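Long-range contacts in prolyl-tRNA synthetase (Naegleria fowleri, PDB 6UYH), which probably charges tRNA(Pro) with proline at the expense of ATP, and here holds the inhibitor halofuginone beside a non-hydrolysable ATP analogue: residues T119-Y125 and W167-H171; A180-V184 and Q266-G270; L116-S120 and Q144-R150. One frame throughout, in Å; residues are numbered along the deposited sequence. Where two conformers were deposited one is given.

Contact 1 of 3, residues T119-Y125 and W167-H171; sequences TSETIMY and WQEGH. With HFG (7-bromo-6-chloro-3-{3-[(2R,3S)-3-hydroxypiperidin-2-yl]-2-oxopropyl}quinazolin-4(3H)-one), chain D; ANP (phosphoaminophosphonic acid-adenylate ester), chain C.
Glu169 sets CG between its own backbone N and carbonyl carbon (chi1 55°) and runs straight on, which delivers its carboxylate to Ser120 just ahead of helix 121-131. His171 turns CG to the side opposite its carbonyl carbon (chi1 -62°), bringing its ring against Met124 and Tyr125. The carboxylate takes Ser120 by two atoms: Ser120 N gives a 3.0 Å bond to the syn lone pair of Glu169 OE2, while Ser120 OG donates from above the carboxylate plane to Glu169 OE1 at 2.6 Å. His171 NE2 adds a second donor to Glu169 OE2, 2.8 Å away and close to the ring plane. Across that ring, His171 ND1 is hydrogen-bonded to Tyr125 OH at 2.7 Å, nearly straight at 173°, so the imidazole is held at two edge positions. Met124 SD sits over one ring face, 3.9 Å from the centroid of His171, a Met-aromatic contact. Trp167 presents its edge to Thr119, CH2 lying 3.5 Å from Thr119 OG1, and Glu169 CB rests over one face of the indole.

These pieces wall the site where the piperidine of halofuginone sits. Its N1' donates to Thr119 OG1 and, at 2.6 Å, to Glu121 OE2, and Thr119 OG1 in turn donates to Glu121 OE1. Thr119 and Glu121 fit the Thr-X-Glu loop of class IIa synthetases. Two oxygens oriented on one ring amine imply a pocket suited to a cyclic secondary amine, consistent with recognition of proline.

Contact 2 of 3, residues A180-V184 and Q266-G270; sequences ADEEV and QNSWG. With HFG (7-bromo-6-chloro-3-{3-[(2R,3S)-3-hydroxypiperidin-2-yl]-2-oxopropyl}quinazolin-4(3H)-one), chain D.
Asn267 meets the helix first along strand 261-272, its amide nitrogen reaching two acceptors of helix 177-198. Asn267 ND2 donates to Ala180 O at 2.8 Å, an oxygen that also takes the regular helix bond from Val184 N, so this carbonyl is shared between helix and strand. The same ND2 gives its other bond to Glu183 OE1, 2.9 Å away and near the amide plane. Asn267 OD1 lies against methyl groups, 3.4 Å from Val184 CG2, and accepts from His241 ND1 of strand 232-243; with distinct partners on both of its ends, the amide has its flip decided.

Ser268 points to the other side of the strand, where its OG is 3.8 Å from C6' of halofuginone and makes a weak hydrogen bond to Glu121. Trp269 returns to the helix side. Its NE1 donates to Glu183 OE1 at 3.0 Å, arriving 73° out of the carboxylate plane and from the face opposite that used by Asn267 ND2; ring and carboxylate are almost perpendicular. Glu183 reaches this spot because its CG stands opposite the backbone N (chi1 -179°) and the chain beyond is extended. Gly270 closes the segment with its N 3.4 Å from C4' of the inhibitor.

The axes of 180-184 and 266-270 run 8.4 Å apart at closest and only 10° from parallel, with Asn267 and Trp269 turned to the helix and Ser268, between them, to the inhibitor side. Glu183 is buried, yet OE1 has two donors and OE2 a third in Ser172 OG, a setting that would probably favour the ionised carboxylate. The chemistry therefore implies a polar clasp behind the inhibitor-binding strand.

Contact 3 of 3, residues L116-S120 and Q144-R150; sequences LRPTS and QWTNVVR. With HFG (7-bromo-6-chloro-3-{3-[(2R,3S)-3-hydroxypiperidin-2-yl]-2-oxopropyl}quinazolin-4(3H)-one), chain D; ANP (phosphoaminophosphonic acid-adenylate ester), chain C.
Arg117 lays one face of its guanidinium over Thr146, whose CB stands 3.6 Å above the plane of the group, close to its centre. A bend at chi3 (55°) swings the group round so that it also grips Asn147 side-on: Arg117 NE donates to Asn147 O at 2.9 Å, and Arg117 NH2 to Asn147 OD1 at 2.8 Å. The guanidinium and amide planes are turned 59° apart. Also near the guanidinium plane, one water accepts from both Arg117 NH1 and Gln144 NE2, while Gln144 OE1 is held by Phe76 N. Asn147 lies at the dimer interface, with a weak hydrogen bond to Asn147 of the second subunit.

Backbone bonding follows: Val149 N donates to Arg117 O at 3.0 Å. A second water, donating to Leu116 O and Val149 O, bridges the two segments, and Leu116 CB packs on Val149 CB at 4.1 Å.

At the far end Arg150, extended from CG to NE, takes Pro118 O between NE (2.9 Å) and NH2, the oxygen lying in the guanidinium plane. NH2 also turns to the nucleotide, and with NH1 it converges on the alpha-phosphate oxygen O2A of the ATP analogue, Arg150 NH2 lying 2.8 Å from it. Over one face of the same guanidinium, near its centre, is N1 of the halofuginone quinazolinone, 3.2 Å above the plane. Pro118 packs its CB and CG on the halogenated part of that ring system.

Arg150 fits the motif 2 arginine of class II synthetases. The bonds to a protein carbonyl help fix the rotation of the guanidinium, consistent with its holding the alpha-phosphate oxygen, and inhibitor and nucleotide meet at this one side chain.

From the N terminus, residues 116-125, running from the end of strand 108-116 through a loop into helix 121-131, serve contacts 3 and 1, which share Thr119 and Ser120. Contact 3 closes the shorter loop, returning at strand 140-149; contact 1 starts from the same region and closes later, on strand 164-174. Contact 2 follows in series, joining helix 177-198, next after strand 164-174, to strand 261-272. The three strands are neighbours, 164-174 in the middle and antiparallel to both others, with backbone pairs Trp167-Thr146 and Gly170-Trp269. Thus the loop, helix 121-131 and the strands are tied together beside halofuginone, with helix 177-198 packed behind strand 261-272; each contact has residues that touch the inhibitor.

Contact 1 of 3, residues T119-Y125 and W167-H171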
# COMPACT_ATOMS: atom_id res chain seq x y z
N THR A 119 11.05 7.06 -9.92
CA THR A 119 11.81 6.98 -8.67
C THR A 119 11.61 8.36 -8.04
O THR A 119 11.23 9.30 -8.75
CB THR A 119 13.29 6.63 -8.87
OG1 THR A 119 13.93 6.56 -7.59
CG2 THR A 119 14.00 7.70 -9.72
N SER A 120 11.84 8.53 -6.73
CA SER A 120 11.36 9.74 -6.06
C SER A 120 12.44 10.69 -5.55
O SER A 120 12.11 11.61 -4.79
CB SER A 120 10.43 9.36 -4.91
OG SER A 120 9.32 8.65 -5.42
N GLU A 121 13.71 10.54 -5.96
CA GLU A 121 14.74 11.48 -5.51
C GLU A 121 14.34 12.93 -5.78
O GLU A 121 14.45 13.79 -4.88
CB GLU A 121 16.07 11.19 -6.21
CG GLU A 121 16.86 10.01 -5.63
CD GLU A 121 16.40 8.67 -6.16
OE1 GLU A 121 15.46 8.62 -6.99
OE2 GLU A 121 16.98 7.65 -5.75
N THR A 122 13.90 13.24 -7.01
CA THR A 122 13.60 14.63 -7.36
C THR A 122 12.25 15.08 -6.82
O THR A 122 11.96 16.29 -6.82
CB THR A 122 13.63 14.85 -8.87
OG1 THR A 122 12.59 14.09 -9.50
CG2 THR A 122 15.00 14.47 -9.46
N ILE A 123 11.42 14.14 -6.36
CA ILE A 123 10.13 14.43 -5.73
C ILE A 123 10.31 14.74 -4.25
O ILE A 123 9.60 15.58 -3.70
CB ILE A 123 9.19 13.23 -5.94
CG1 ILE A 123 8.96 12.99 -7.44
CG2 ILE A 123 7.85 13.41 -5.18
CD1 ILE A 123 8.10 11.75 -7.74
N MET A 124 11.27 14.08 -3.59
CA MET A 124 11.43 14.16 -2.15
C MET A 124 12.50 15.14 -1.69
O MET A 124 12.34 15.74 -0.62
CB MET A 124 11.77 12.77 -1.60
CG MET A 124 10.65 11.78 -1.79
SD MET A 124 11.15 10.10 -1.34
CE MET A 124 11.30 10.28 0.44
N TYR A 125 13.57 15.32 -2.45
CA TYR A 125 14.72 16.01 -1.87
C TYR A 125 14.52 17.52 -1.73
O TYR A 125 15.14 18.12 -0.84
CB TYR A 125 15.99 15.69 -2.66
CG TYR A 125 16.42 14.23 -2.51
CD1 TYR A 125 15.79 13.40 -1.57
CD2 TYR A 125 17.42 13.68 -3.31
CE1 TYR A 125 16.17 12.08 -1.43
CE2 TYR A 125 17.79 12.34 -3.17
CZ TYR A 125 17.16 11.55 -2.23
OH TYR A 125 17.53 10.22 -2.09
N TRP A 167 7.27 -1.20 -5.41
CA TRP A 167 8.51 -1.32 -4.64
C TRP A 167 8.33 -0.63 -3.30
O TRP A 167 7.28 -0.05 -3.01
CB TRP A 167 9.71 -0.78 -5.42
CG TRP A 167 9.87 0.74 -5.54
CD1 TRP A 167 9.05 1.73 -5.05
CD2 TRP A 167 10.93 1.41 -6.24
NE1 TRP A 167 9.56 2.97 -5.40
CE2 TRP A 167 10.71 2.80 -6.12
CE3 TRP A 167 12.06 0.96 -6.95
CZ2 TRP A 167 11.57 3.74 -6.70
CZ3 TRP A 167 12.90 1.89 -7.51
CH2 TRP A 167 12.65 3.26 -7.39
N GLN A 168 9.36 -0.71 -2.47
CA GLN A 168 9.60 0.30 -1.45
C GLN A 168 10.86 1.04 -1.87
O GLN A 168 11.77 0.43 -2.44
CB GLN A 168 9.78 -0.27 -0.04
CG GLN A 168 10.91 -1.34 0.12
CD GLN A 168 12.35 -0.78 0.17
OE1 GLN A 168 13.29 -1.47 -0.24
NE2 GLN A 168 12.52 0.44 0.71
N GLU A 169 10.88 2.35 -1.62
CA GLU A 169 12.11 3.12 -1.75
C GLU A 169 12.35 3.85 -0.43
O GLU A 169 11.45 4.54 0.09
CB GLU A 169 12.06 4.11 -2.94
CG GLU A 169 10.86 5.06 -2.92
CD GLU A 169 10.82 5.97 -4.13
OE1 GLU A 169 9.71 6.15 -4.69
OE2 GLU A 169 11.88 6.51 -4.51
N GLY A 170 13.55 3.68 0.11
CA GLY A 170 13.96 4.35 1.34
C GLY A 170 14.97 5.42 0.99
O GLY A 170 15.80 5.23 0.10
N HIS A 171 14.88 6.56 1.67
CA HIS A 171 15.74 7.72 1.43
C HIS A 171 16.14 8.26 2.79
O HIS A 171 15.28 8.73 3.54
CB HIS A 171 15.01 8.78 0.61
CG HIS A 171 14.59 8.32 -0.75
ND1 HIS A 171 15.32 8.62 -1.88
CD2 HIS A 171 13.54 7.58 -1.17
CE1 HIS A 171 14.73 8.08 -2.94
NE2 HIS A 171 13.65 7.45 -2.53
O4' HFG D . 15.93 4.71 -9.19
C21 HFG D . 17.14 4.74 -9.21
C3' HFG D . 17.96 4.91 -7.95
C2' HFG D . 17.28 4.45 -6.65
N1' HFG D . 16.12 5.27 -6.30
C6' HFG D . 15.58 4.92 -4.98
C5' HFG D . 15.15 3.47 -4.92
C4' HFG D . 16.30 2.56 -5.34
C39 HFG D . 16.86 2.98 -6.68
O7' HFG D . 17.99 2.16 -7.01
C1' HFG D . 17.92 4.61 -10.53
N3 HFG D . 17.11 4.98 -11.68
C4 HFG D . 16.76 6.31 -11.83
O11 HFG D . 17.16 7.16 -11.05
C10 HFG D . 15.86 6.57 -12.96
C5 HFG D . 15.44 7.86 -13.24
C2 HFG D . 16.65 4.01 -12.54
N1 HFG D . 15.84 4.19 -13.52
C9 HFG D . 15.42 5.50 -13.74
C8 HFG D . 14.50 5.72 -14.77
C7 HFG D . 14.07 7.02 -15.02
BR1 HFG D . 12.75 7.28 -16.35
C6 HFG D . 14.55 8.08 -14.28
CL1 HFG D . 14.12 9.72 -14.68
PG ANP C . 17.72 -2.81 -14.10
O1G ANP C . 18.94 -3.10 -14.83
O2G ANP C . 16.78 -1.94 -15.03
O3G ANP C . 17.07 -4.21 -13.74
PB ANP C . 17.77 -0.43 -12.28
O1B ANP C . 19.02 0.29 -12.10
O2B ANP C . 16.92 0.29 -13.38
N3B ANP C . 18.00 -2.01 -12.70
PA ANP C . 16.75 0.54 -9.75
O1A ANP C . 18.00 0.73 -8.98
O2A ANP C . 16.27 1.83 -10.31
O3A ANP C . 16.95 -0.47 -10.97
O5' ANP C . 15.53 -0.14 -8.96
C5' ANP C . 15.57 -0.78 -7.66
C4' ANP C . 15.23 -2.23 -7.86
O4' ANP C . 13.95 -2.35 -8.51
C3' ANP C . 16.21 -2.94 -8.79
O3' ANP C . 17.34 -3.40 -8.06
C2' ANP C . 15.36 -4.10 -9.33
O2' ANP C . 15.48 -5.24 -8.49
C1' ANP C . 13.94 -3.51 -9.34
N9 ANP C . 13.47 -3.11 -10.66
C8 ANP C . 14.07 -2.23 -11.53
N7 ANP C . 13.42 -2.06 -12.65
C5 ANP C . 12.31 -2.89 -12.52
C6 ANP C . 11.23 -3.17 -13.37
N6 ANP C . 11.04 -2.58 -14.56
N1 ANP C . 10.31 -4.07 -12.95
C2 ANP C . 10.46 -4.62 -11.74
N3 ANP C . 11.43 -4.43 -10.85
C4 ANP C . 12.33 -3.55 -11.30

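Contact 2 of 3, residues A180-V184 and Q266-G270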
# COMPACT_ATOMS: atom_id res chain seq x y z
N ALA A 180 26.01 6.99 7.41
CA ALA A 180 25.39 6.61 6.15
C ALA A 180 25.93 5.27 5.65
O ALA A 180 25.16 4.38 5.30
CB ALA A 180 25.62 7.72 5.11
N ASP A 181 27.26 5.10 5.67
CA ASP A 181 27.87 3.82 5.29
C ASP A 181 27.23 2.67 6.05
O ASP A 181 26.87 1.65 5.46
CB ASP A 181 29.38 3.84 5.58
CG ASP A 181 30.17 4.67 4.58
OD1 ASP A 181 29.71 4.91 3.45
OD2 ASP A 181 31.30 5.06 4.93
N GLU A 182 27.06 2.83 7.37
CA GLU A 182 26.51 1.75 8.19
C GLU A 182 25.11 1.37 7.73
O GLU A 182 24.76 0.18 7.69
CB GLU A 182 26.49 2.16 9.66
CG GLU A 182 25.92 1.09 10.58
CD GLU A 182 25.52 1.63 11.95
OE1 GLU A 182 25.70 2.84 12.20
OE2 GLU A 182 25.01 0.84 12.77
N GLU A 183 24.28 2.35 7.38
CA GLU A 183 22.92 2.03 6.96
C GLU A 183 22.91 1.29 5.62
O GLU A 183 22.11 0.37 5.43
CB GLU A 183 22.06 3.28 6.85
CG GLU A 183 20.63 2.92 6.43
CD GLU A 183 19.79 4.09 5.95
OE1 GLU A 183 20.09 4.67 4.89
OE2 GLU A 183 18.80 4.43 6.64
N VAL A 184 23.78 1.68 4.68
CA VAL A 184 23.81 1.00 3.38
C VAL A 184 23.88 -0.52 3.57
O VAL A 184 23.12 -1.28 2.96
CB VAL A 184 24.99 1.50 2.53
CG1 VAL A 184 25.15 0.60 1.27
CG2 VAL A 184 24.80 2.95 2.13
N GLN A 266 23.66 11.19 2.25
CA GLN A 266 22.40 10.52 1.93
C GLN A 266 22.63 9.12 1.38
O GLN A 266 23.67 8.83 0.78
CB GLN A 266 21.57 11.29 0.91
CG GLN A 266 21.00 12.59 1.44
CD GLN A 266 20.37 13.41 0.34
OE1 GLN A 266 21.04 14.20 -0.32
NE2 GLN A 266 19.07 13.20 0.11
N ASN A 267 21.63 8.27 1.60
CA ASN A 267 21.49 6.97 0.97
C ASN A 267 20.11 6.88 0.33
O ASN A 267 19.18 7.59 0.73
CB ASN A 267 21.60 5.81 1.97
CG ASN A 267 22.88 5.83 2.75
OD1 ASN A 267 23.93 6.28 2.28
ND2 ASN A 267 22.82 5.28 3.96
N SER A 268 19.96 5.96 -0.63
CA SER A 268 18.64 5.49 -1.03
C SER A 268 18.73 4.02 -1.38
O SER A 268 19.81 3.50 -1.68
CB SER A 268 18.05 6.31 -2.19
OG SER A 268 18.77 6.11 -3.39
N TRP A 269 17.60 3.32 -1.31
CA TRP A 269 17.61 1.87 -1.43
C TRP A 269 16.21 1.42 -1.84
O TRP A 269 15.22 2.00 -1.40
CB TRP A 269 18.05 1.18 -0.13
CG TRP A 269 17.88 2.01 1.16
CD1 TRP A 269 18.76 2.93 1.68
CD2 TRP A 269 16.77 1.96 2.09
NE1 TRP A 269 18.26 3.46 2.86
CE2 TRP A 269 17.04 2.88 3.13
CE3 TRP A 269 15.58 1.22 2.13
CZ2 TRP A 269 16.17 3.09 4.20
CZ3 TRP A 269 14.69 1.44 3.21
CH2 TRP A 269 15.00 2.37 4.23
N GLY A 270 16.14 0.40 -2.70
CA GLY A 270 14.85 -0.07 -3.17
C GLY A 270 14.83 -1.56 -3.43
O GLY A 270 15.84 -2.16 -3.80
O4' HFG D . 15.93 4.71 -9.19
C21 HFG D . 17.14 4.74 -9.21
C3' HFG D . 17.96 4.91 -7.95
C2' HFG D . 17.28 4.45 -6.65
N1' HFG D . 16.12 5.27 -6.30
C6' HFG D . 15.58 4.92 -4.98
C5' HFG D . 15.15 3.47 -4.92
C4' HFG D . 16.30 2.56 -5.34
C39 HFG D . 16.86 2.98 -6.68
O7' HFG D . 17.99 2.16 -7.01
C1' HFG D . 17.92 4.61 -10.53
N3 HFG D . 17.11 4.98 -11.68
C4 HFG D . 16.76 6.31 -11.83
O11 HFG D . 17.16 7.16 -11.05
C10 HFG D . 15.86 6.57 -12.96
C5 HFG D . 15.44 7.86 -13.24
C2 HFG D . 16.65 4.01 -12.54
N1 HFG D . 15.84 4.19 -13.52
C9 HFG D . 15.42 5.50 -13.74
C8 HFG D . 14.50 5.72 -14.77
C7 HFG D . 14.07 7.02 -15.02
BR1 HFG D . 12.75 7.28 -16.35
C6 HFG D . 14.55 8.08 -14.28
CL1 HFG D . 14.12 9.72 -14.68

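Contact 3 of 3, residues L116-S120 and Q144-R150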
# COMPACT_ATOMS: atom_id res chain seq x y z
N LEU A 116 5.19 10.84 -14.68
CA LEU A 116 4.92 9.83 -13.68
C LEU A 116 6.22 9.38 -13.02
O LEU A 116 7.23 9.18 -13.70
CB LEU A 116 4.21 8.62 -14.29
CG LEU A 116 2.95 8.92 -15.11
CD1 LEU A 116 2.41 7.64 -15.69
CD2 LEU A 116 1.90 9.64 -14.26
N ARG A 117 6.17 9.24 -11.70
CA ARG A 117 7.23 8.78 -10.80
C ARG A 117 8.02 7.61 -11.38
O ARG A 117 7.48 6.51 -11.50
CB ARG A 117 6.59 8.37 -9.46
CG ARG A 117 7.51 7.69 -8.47
CD ARG A 117 6.80 7.55 -7.12
NE ARG A 117 5.52 6.86 -7.25
CZ ARG A 117 4.45 7.11 -6.50
NH1 ARG A 117 4.47 8.05 -5.57
NH2 ARG A 117 3.34 6.42 -6.70
N PRO A 118 9.30 7.81 -11.73
CA PRO A 118 10.15 6.67 -12.11
C PRO A 118 11.04 6.22 -10.95
O PRO A 118 11.71 5.18 -11.02
CB PRO A 118 10.99 7.24 -13.25
CG PRO A 118 11.18 8.68 -12.85
CD PRO A 118 9.92 9.10 -12.11
N THR A 119 11.05 7.06 -9.92
CA THR A 119 11.81 6.98 -8.67
C THR A 119 11.61 8.36 -8.04
O THR A 119 11.23 9.30 -8.75
CB THR A 119 13.29 6.63 -8.87
OG1 THR A 119 13.93 6.56 -7.59
CG2 THR A 119 14.00 7.70 -9.72
N SER A 120 11.84 8.53 -6.73
CA SER A 120 11.36 9.74 -6.06
C SER A 120 12.44 10.69 -5.55
O SER A 120 12.11 11.61 -4.79
CB SER A 120 10.43 9.36 -4.91
OG SER A 120 9.32 8.65 -5.42
N GLN A 144 8.73 4.65 1.45
CA GLN A 144 7.36 4.56 0.95
C GLN A 144 7.19 3.33 0.08
O GLN A 144 8.10 2.93 -0.65
CB GLN A 144 6.94 5.83 0.19
CG GLN A 144 7.89 6.30 -0.90
CD GLN A 144 7.37 7.55 -1.60
OE1 GLN A 144 6.62 8.33 -1.02
NE2 GLN A 144 7.78 7.75 -2.86
N TRP A 145 6.01 2.71 0.19
CA TRP A 145 5.58 1.59 -0.64
C TRP A 145 4.69 2.15 -1.74
O TRP A 145 3.59 2.65 -1.46
CB TRP A 145 4.81 0.57 0.21
CG TRP A 145 5.62 -0.03 1.30
CD1 TRP A 145 5.72 0.41 2.59
CD2 TRP A 145 6.44 -1.19 1.20
NE1 TRP A 145 6.57 -0.41 3.30
CE2 TRP A 145 7.03 -1.40 2.47
CE3 TRP A 145 6.75 -2.07 0.16
CZ2 TRP A 145 7.91 -2.45 2.72
CZ3 TRP A 145 7.61 -3.11 0.41
CH2 TRP A 145 8.19 -3.29 1.68
N THR A 146 5.17 2.11 -2.99
CA THR A 146 4.52 2.84 -4.07
C THR A 146 4.59 2.05 -5.37
O THR A 146 5.36 1.09 -5.51
CB THR A 146 5.18 4.22 -4.34
OG1 THR A 146 6.47 4.01 -4.93
CG2 THR A 146 5.37 5.02 -3.09
N ASN A 147 3.80 2.51 -6.35
CA ASN A 147 3.98 2.07 -7.73
C ASN A 147 4.95 2.99 -8.47
O ASN A 147 5.11 4.16 -8.13
CB ASN A 147 2.63 1.97 -8.47
CG ASN A 147 1.84 3.26 -8.45
OD1 ASN A 147 2.06 4.14 -7.64
ND2 ASN A 147 0.87 3.34 -9.36
N VAL A 148 5.60 2.43 -9.48
CA VAL A 148 6.64 3.10 -10.25
C VAL A 148 6.36 2.85 -11.72
O VAL A 148 5.90 1.76 -12.08
CB VAL A 148 8.04 2.56 -9.88
CG1 VAL A 148 9.12 3.49 -10.38
CG2 VAL A 148 8.16 2.36 -8.37
N VAL A 149 6.64 3.83 -12.57
CA VAL A 149 6.40 3.71 -14.01
C VAL A 149 7.69 4.01 -14.76
O VAL A 149 8.27 5.08 -14.59
CB VAL A 149 5.28 4.65 -14.50
CG1 VAL A 149 5.16 4.58 -16.03
CG2 VAL A 149 3.95 4.30 -13.82
N ARG A 150 8.12 3.07 -15.59
CA ARG A 150 9.24 3.29 -16.50
C ARG A 150 8.89 2.68 -17.85
O ARG A 150 8.54 1.49 -17.92
CB ARG A 150 10.54 2.66 -15.97
CG ARG A 150 11.00 3.23 -14.64
CD ARG A 150 12.14 2.42 -14.04
NE ARG A 150 12.52 2.98 -12.74
CZ ARG A 150 13.54 2.54 -12.01
NH1 ARG A 150 14.28 1.52 -12.44
NH2 ARG A 150 13.81 3.11 -10.84
O4' HFG D . 15.93 4.71 -9.19
C21 HFG D . 17.14 4.74 -9.21
C3' HFG D . 17.96 4.91 -7.95
C2' HFG D . 17.28 4.45 -6.65
N1' HFG D . 16.12 5.27 -6.30
C6' HFG D . 15.58 4.92 -4.98
C5' HFG D . 15.15 3.47 -4.92
C4' HFG D . 16.30 2.56 -5.34
C39 HFG D . 16.86 2.98 -6.68
O7' HFG D . 17.99 2.16 -7.01
C1' HFG D . 17.92 4.61 -10.53
N3 HFG D . 17.11 4.98 -11.68
C4 HFG D . 16.76 6.31 -11.83
O11 HFG D . 17.16 7.16 -11.05
C10 HFG D . 15.86 6.57 -12.96
C5 HFG D . 15.44 7.86 -13.24
C2 HFG D . 16.65 4.01 -12.54
N1 HFG D . 15.84 4.19 -13.52
C9 HFG D . 15.42 5.50 -13.74
C8 HFG D . 14.50 5.72 -14.77
C7 HFG D . 14.07 7.02 -15.02
BR1 HFG D . 12.75 7.28 -16.35
C6 HFG D . 14.55 8.08 -14.28
CL1 HFG D . 14.12 9.72 -14.68
PG ANP C . 17.72 -2.81 -14.10
O1G ANP C . 18.94 -3.10 -14.83
O2G ANP C . 16.78 -1.94 -15.03
O3G ANP C . 17.07 -4.21 -13.74
PB ANP C . 17.77 -0.43 -12.28
O1B ANP C . 19.02 0.29 -12.10
O2B ANP C . 16.92 0.29 -13.38
N3B ANP C . 18.00 -2.01 -12.70
PA ANP C . 16.75 0.54 -9.75
O1A ANP C . 18.00 0.73 -8.98
O2A ANP C . 16.27 1.83 -10.31
O3A ANP C . 16.95 -0.47 -10.97
O5' ANP C . 15.53 -0.14 -8.96
C5' ANP C . 15.57 -0.78 -7.66
C4' ANP C . 15.23 -2.23 -7.86
O4' ANP C . 13.95 -2.35 -8.51
C3' ANP C . 16.21 -2.94 -8.79
O3' ANP C . 17.34 -3.40 -8.06
C2' ANP C . 15.36 -4.10 -9.33
O2' ANP C . 15.48 -5.24 -8.49
C1' ANP C . 13.94 -3.51 -9.34
N9 ANP C . 13.47 -3.11 -10.66
C8 ANP C . 14.07 -2.23 -11.53
N7 ANP C . 13.42 -2.06 -12.65
C5 ANP C . 12.31 -2.89 -12.52
C6 ANP C . 11.23 -3.17 -13.37
N6 ANP C . 11.04 -2.58 -14.56
N1 ANP C . 10.31 -4.07 -12.95
C2 ANP C . 10.46 -4.62 -11.74
N3 ANP C . 11.43 -4.43 -10.85
C4 ANP C . 12.33 -3.55 -11.30
O HOH W 1 7.82 7.66 -15.88
O HOH W 2 6.79 9.84 -4.88